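PDB 1OGD: D-ribose pyranase from Bacillus subtilis, which probably catalyses the interconversion of the beta-pyranose and beta-furanose forms of D-ribose, and binds beta-D-ribopyranose. Local coordinates for residues Q52-V57 / I112-F117; V57-M62 / E85-E90. All coordinates share one frame; numbering follows the deposited sequence.

Contact 1: residues Q52-V57 / I112-F117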
loop_
_atom_site.group_PDB
_atom_site.type_symbol
_atom_site.label_atom_id
_atom_site.label_comp_id
_atom_site.label_asym_id
_atom_site.label_seq_id
_atom_site.Cartn_x
_atom_site.Cartn_y
_atom_site.Cartn_z
ATOM N N GLN A 52 29.249 -22.739 -0.996
ATOM C CA GLN A 52 30.530 -22.349 -0.427
ATOM C C GLN A 52 30.892 -20.913 -0.754
ATOM O O GLN A 52 31.278 -20.157 0.129
ATOM C CB GLN A 52 31.643 -23.280 -0.919
ATOM C CG GLN A 52 31.351 -24.749 -0.689
ATOM C CD GLN A 52 32.584 -25.617 -0.827
ATOM O OE1 GLN A 52 33.503 -25.295 -1.580
ATOM N NE2 GLN A 52 32.601 -26.735 -0.108
ATOM N N ASP A 53 30.768 -20.533 -2.020
ATOM C CA ASP A 53 31.101 -19.173 -2.413
ATOM C C ASP A 53 30.251 -18.141 -1.698
ATOM O O ASP A 53 30.762 -17.119 -1.240
ATOM C CB ASP A 53 30.960 -18.997 -3.923
ATOM C CG ASP A 53 31.995 -19.788 -4.692
ATOM O OD1 ASP A 53 33.126 -19.932 -4.180
ATOM O OD2 ASP A 53 31.688 -20.255 -5.807
ATOM N N THR A 54 28.955 -18.408 -1.589
ATOM C CA THR A 54 28.068 -17.469 -0.921
ATOM C C THR A 54 28.391 -17.362 0.568
ATOM O O THR A 54 28.479 -16.266 1.114
ATOM C CB THR A 54 26.597 -17.883 -1.117
ATOM O OG1 THR A 54 26.328 -17.991 -2.521
ATOM C CG2 THR A 54 25.660 -16.840 -0.519
ATOM N N ALA A 55 28.576 -18.501 1.222
ATOM C CA ALA A 55 28.895 -18.516 2.641
ATOM C C ALA A 55 30.216 -17.787 2.925
ATOM O O ALA A 55 30.356 -17.107 3.946
ATOM C CB ALA A 55 28.968 -19.962 3.141
ATOM N N ALA A 56 31.180 -17.920 2.017
ATOM C CA ALA A 56 32.478 -17.274 2.194
ATOM C C ALA A 56 32.355 -15.751 2.189
ATOM O O ALA A 56 32.953 -15.071 3.025
ATOM C CB ALA A 56 33.433 -17.724 1.103
ATOM N N VAL A 57 31.585 -15.218 1.244
ATOM C CA VAL A 57 31.392 -13.777 1.157
ATOM C C VAL A 57 30.688 -13.249 2.403
ATOM O O VAL A 57 31.099 -12.238 2.979
ATOM C CB VAL A 57 30.561 -13.389 -0.085
ATOM C CG1 VAL A 57 30.265 -11.894 -0.066
ATOM C CG2 VAL A 57 31.322 -13.745 -1.351
ATOM N N ILE A 112 18.662 -16.385 1.693
ATOM C CA ILE A 112 19.430 -16.140 0.486
ATOM C C ILE A 112 19.494 -17.455 -0.279
ATOM O O ILE A 112 20.079 -18.435 0.182
ATOM C CB ILE A 112 20.841 -15.640 0.837
ATOM C CG1 ILE A 112 20.725 -14.423 1.761
ATOM C CG2 ILE A 112 21.582 -15.262 -0.420
ATOM C CD1 ILE A 112 22.004 -14.043 2.463
ATOM N N ARG A 113 18.867 -17.475 -1.448
ATOM C CA ARG A 113 18.827 -18.675 -2.263
ATOM C C ARG A 113 20.007 -18.728 -3.226
ATOM O O ARG A 113 20.203 -17.818 -4.026
ATOM C CB ARG A 113 17.510 -18.725 -3.049
ATOM C CG ARG A 113 17.301 -20.003 -3.844
ATOM C CD ARG A 113 15.922 -20.013 -4.495
ATOM N NE ARG A 113 15.636 -21.272 -5.173
ATOM C CZ ARG A 113 15.427 -21.392 -6.481
ATOM N NH1 ARG A 113 15.470 -20.329 -7.274
ATOM N NH2 ARG A 113 15.168 -22.583 -7.000
ATOM N N THR A 114 20.790 -19.800 -3.139
ATOM C CA THR A 114 21.941 -19.978 -4.017
ATOM C C THR A 114 21.551 -20.991 -5.095
ATOM O O THR A 114 20.432 -21.508 -5.094
ATOM C CB THR A 114 23.153 -20.525 -3.247
ATOM O OG1 THR A 114 22.874 -21.857 -2.806
ATOM C CG2 THR A 114 23.453 -19.656 -2.033
ATOM N N GLY A 115 22.471 -21.276 -6.010
ATOM C CA GLY A 115 22.176 -22.231 -7.063
ATOM C C GLY A 115 22.628 -23.630 -6.695
ATOM O O GLY A 115 22.683 -24.513 -7.549
ATOM N N GLU A 116 22.939 -23.830 -5.417
ATOM C CA GLU A 116 23.411 -25.113 -4.915
ATOM C C GLU A 116 22.404 -26.245 -5.085
ATOM O O GLU A 116 21.295 -26.191 -4.546
ATOM C CB GLU A 116 23.778 -24.990 -3.437
ATOM C CG GLU A 116 24.514 -26.196 -2.871
ATOM C CD GLU A 116 25.884 -26.379 -3.501
ATOM O OE1 GLU A 116 26.667 -25.406 -3.502
ATOM O OE2 GLU A 116 26.180 -27.491 -3.991
ATOM N N PHE A 117 22.806 -27.274 -5.829
ATOM C CA PHE A 117 21.961 -28.436 -6.073
ATOM C C PHE A 117 22.410 -29.682 -5.311
ATOM O O PHE A 117 22.385 -30.785 -5.857
ATOM C CB PHE A 117 21.910 -28.757 -7.572
ATOM C CG PHE A 117 20.705 -28.198 -8.280
ATOM C CD1 PHE A 117 20.357 -26.857 -8.149
ATOM C CD2 PHE A 117 19.929 -29.012 -9.102
ATOM C CE1 PHE A 117 19.255 -26.332 -8.830
ATOM C CE2 PHE A 117 18.825 -28.498 -9.789
ATOM C CZ PHE A 117 18.488 -27.153 -9.652
HETATM O O HOH W 1 29.138 -25.545 -2.580
#

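Contact 2: residues V57-M62 / E85-E90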
loop_
_atom_site.group_PDB
_atom_site.type_symbol
_atom_site.label_atom_id
_atom_site.label_comp_id
_atom_site.label_asym_id
_atom_site.label_seq_id
_atom_site.Cartn_x
_atom_site.Cartn_y
_atom_site.Cartn_z
ATOM N N VAL A 57 31.585 -15.218 1.244
ATOM C CA VAL A 57 31.392 -13.777 1.157
ATOM C C VAL A 57 30.688 -13.249 2.403
ATOM O O VAL A 57 31.099 -12.238 2.979
ATOM C CB VAL A 57 30.561 -13.389 -0.085
ATOM C CG1 VAL A 57 30.265 -11.894 -0.066
ATOM C CG2 VAL A 57 31.322 -13.745 -1.351
ATOM N N LEU A 58 29.627 -13.933 2.825
ATOM C CA LEU A 58 28.889 -13.502 4.008
ATOM C C LEU A 58 29.771 -13.519 5.253
ATOM O O LEU A 58 29.680 -12.633 6.104
ATOM C CB LEU A 58 27.656 -14.389 4.232
ATOM C CG LEU A 58 26.311 -13.888 3.675
ATOM C CD1 LEU A 58 26.056 -12.470 4.166
ATOM C CD2 LEU A 58 26.313 -13.905 2.168
ATOM N N ALA A 59 30.630 -14.529 5.349
ATOM C CA ALA A 59 31.525 -14.672 6.487
ATOM C C ALA A 59 32.425 -13.451 6.679
ATOM O O ALA A 59 32.677 -13.032 7.805
ATOM C CB ALA A 59 32.383 -15.937 6.322
ATOM N N GLU A 60 32.899 -12.873 5.583
ATOM C CA GLU A 60 33.781 -11.717 5.682
ATOM C C GLU A 60 33.088 -10.361 5.757
ATOM O O GLU A 60 33.744 -9.349 5.999
ATOM C CB GLU A 60 34.771 -11.705 4.518
ATOM C CG GLU A 60 34.144 -11.553 3.157
ATOM C CD GLU A 60 35.186 -11.375 2.066
ATOM O OE1 GLU A 60 35.950 -10.383 2.137
ATOM O OE2 GLU A 60 35.243 -12.221 1.142
ATOM N N GLU A 61 31.774 -10.329 5.553
ATOM C CA GLU A 61 31.037 -9.067 5.602
ATOM C C GLU A 61 30.122 -8.993 6.808
ATOM O O GLU A 61 29.564 -7.942 7.115
ATOM C CB GLU A 61 30.194 -8.889 4.341
ATOM C CG GLU A 61 30.979 -8.786 3.053
ATOM C CD GLU A 61 32.024 -7.690 3.094
ATOM O OE1 GLU A 61 31.879 -6.743 3.903
ATOM O OE2 GLU A 61 32.986 -7.776 2.304
ATOM N N MET A 62 29.987 -10.113 7.503
ATOM C CA MET A 62 29.110 -10.195 8.656
ATOM C C MET A 62 29.789 -10.846 9.850
ATOM O O MET A 62 30.463 -11.863 9.704
ATOM C CB MET A 62 27.879 -11.013 8.264
ATOM C CG MET A 62 26.877 -11.260 9.358
ATOM S SD MET A 62 25.589 -12.403 8.787
ATOM C CE MET A 62 24.985 -12.949 10.327
ATOM N N GLU A 85 32.686 -26.291 8.911
ATOM C CA GLU A 85 33.521 -26.490 10.094
ATOM C C GLU A 85 34.816 -25.695 9.948
ATOM O O GLU A 85 35.261 -25.035 10.884
ATOM C CB GLU A 85 33.849 -27.977 10.262
ATOM C CG GLU A 85 32.652 -28.868 10.577
ATOM C CD GLU A 85 32.195 -28.756 12.020
ATOM O OE1 GLU A 85 33.018 -29.013 12.926
ATOM O OE2 GLU A 85 31.015 -28.416 12.255
ATOM N N ASN A 86 35.406 -25.764 8.759
ATOM C CA ASN A 86 36.651 -25.066 8.460
ATOM C C ASN A 86 36.478 -23.554 8.387
ATOM O O ASN A 86 37.291 -22.808 8.932
ATOM C CB ASN A 86 37.229 -25.577 7.137
ATOM C CG ASN A 86 37.723 -27.013 7.230
ATOM O OD1 ASN A 86 37.942 -27.672 6.211
ATOM N ND2 ASN A 86 37.913 -27.500 8.454
ATOM N N LEU A 87 35.422 -23.103 7.713
ATOM C CA LEU A 87 35.163 -21.673 7.575
ATOM C C LEU A 87 34.827 -21.017 8.911
ATOM O O LEU A 87 35.322 -19.935 9.216
ATOM C CB LEU A 87 34.024 -21.427 6.573
ATOM C CG LEU A 87 33.561 -19.973 6.381
ATOM C CD1 LEU A 87 34.734 -19.107 5.952
ATOM C CD2 LEU A 87 32.451 -19.915 5.342
ATOM N N PHE A 88 33.991 -21.667 9.712
ATOM C CA PHE A 88 33.620 -21.098 11.001
ATOM C C PHE A 88 34.301 -21.793 12.176
ATOM O O PHE A 88 33.649 -22.323 13.079
ATOM C CB PHE A 88 32.096 -21.113 11.157
ATOM C CG PHE A 88 31.382 -20.287 10.120
ATOM C CD1 PHE A 88 30.843 -20.880 8.984
ATOM C CD2 PHE A 88 31.294 -18.904 10.257
ATOM C CE1 PHE A 88 30.229 -20.108 7.999
ATOM C CE2 PHE A 88 30.681 -18.122 9.276
ATOM C CZ PHE A 88 30.148 -18.725 8.144
ATOM N N SER A 89 35.631 -21.757 12.153
ATOM C CA SER A 89 36.476 -22.364 13.179
ATOM C C SER A 89 36.199 -21.845 14.583
ATOM O O SER A 89 35.973 -22.628 15.504
ATOM C CB SER A 89 37.948 -22.115 12.849
ATOM O OG SER A 89 38.254 -22.539 11.534
ATOM N N GLU A 90 36.224 -20.525 14.744
ATOM C CA GLU A 90 36.001 -19.904 16.047
ATOM C C GLU A 90 34.548 -19.877 16.500
ATOM O O GLU A 90 34.267 -19.918 17.697
ATOM C CB GLU A 90 36.548 -18.475 16.052
ATOM C CG GLU A 90 38.037 -18.378 15.763
ATOM C CD GLU A 90 38.600 -17.001 16.072
ATOM O OE1 GLU A 90 38.081 -16.004 15.520
ATOM O OE2 GLU A 90 39.561 -16.919 16.868
#

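Contact 1: residues Q52-V57 / I112-F117
Thr114 meets Thr54 where helix 51-61 packs on the end of strand 110-113, at an ST turn leading out of the mixed sheet towards the ribose site. From CB of Thr114, itself 4.1 Å from Thr54 OG1, the two branches part. Methyl CG2, opposite the carbonyl carbon across the CA-CB bond, presses on the helix: it lies 3.4 Å from Thr54 OG1 and 3.7 Å from Thr54 CB. The hydroxyl OG1, set between the backbone N and carbonyl carbon (chi1 67°), turns to the main chain. It accepts from Glu116 N at 3.3 Å in a fairly straight bond (161°) and also bonds Ala27 O on strand 23-27. A valine in place of Thr114 would probably leave both Glu116 N and Ala27 O without this hydroxyl and the turn less firmly held. Thr54 OG1 is held by Ala50 O, while Thr54 CG2 comes only loosely near Ile112 CG2, at 4.4 Å. The side chain of Glu116 lies beside those of Asp28 and Ala121, both substrate-binding residues, with OE2 bonded to Thr118; OE1 takes the N-H of Phe51 at the helix start. A water joins the segments, donating to Glu116 OE1 at 2.6 Å and accepting from Gln52 N at 3.2 Å.

Contact 2: residues V57-M62 / E85-E90
Ala59, in the C-terminal half of helix 51-61, faces Leu87 at the end of helix 78-87 with their CA atoms 8.0 Å apart, just before Phe88 leaves helical geometry (phi -105°, psi 60°). The Ala59 methyl points toward residues 85-90 and is met by two side chains. Leu87, with CG anti to its own backbone N (chi1 176°), brings both methyls against Ala59: CD1 lies 4.0 Å from Ala59 CB, and CD2 is scarcely farther. Phe88 starts off at an angle to helix 51-61, but its ring swings nearer, bringing CZ to 4.0 Å from Ala59 CB in an oblique approach. The two neighbours also pack on each other, Leu87 CG standing 3.7 Å above one face of the Phe88 ring, displaced toward its rim. The same ring also touches Val64 and Val67 of strand 64-70 and Leu125 of strand 123-127, joining this contact to the sheet. Where the chain turns away, Ser89 OG donates to Asn86 O at 2.8 Å, from above the carbonyl plane. Ala59 also serves the assembly, its O accepting from Lys3 NZ of a neighbouring subunit. Between the segments themselves no hydrogen bond forms: a single methyl meets leucine methyls and an aromatic ring, so the contact rests on dispersion and, as far as it is buried, on the exclusion of water, with no directional bond to fix its angle.

Both contacts start from helix 51-61, and their residue ranges overlap at Val57. Going from the N terminus, the chain runs through this helix, then strand 64-70 and helices 72-76 and 78-87, and contact 2 closes that shorter loop when residues 85-90 return to the helix's C-terminal half. It continues through strand 92-96 and helix 98-104 to strand 110-113, whose end meets the N-terminal half and closes the longer loop of contact 1. The smaller loop thus lies wholly within the larger one. The helix thereby ties helix 78-87 to a sheet strand and the turn beyond it. The contacts also touch directly, Leu87 CD2 lying 3.8 Å from Ala55 O.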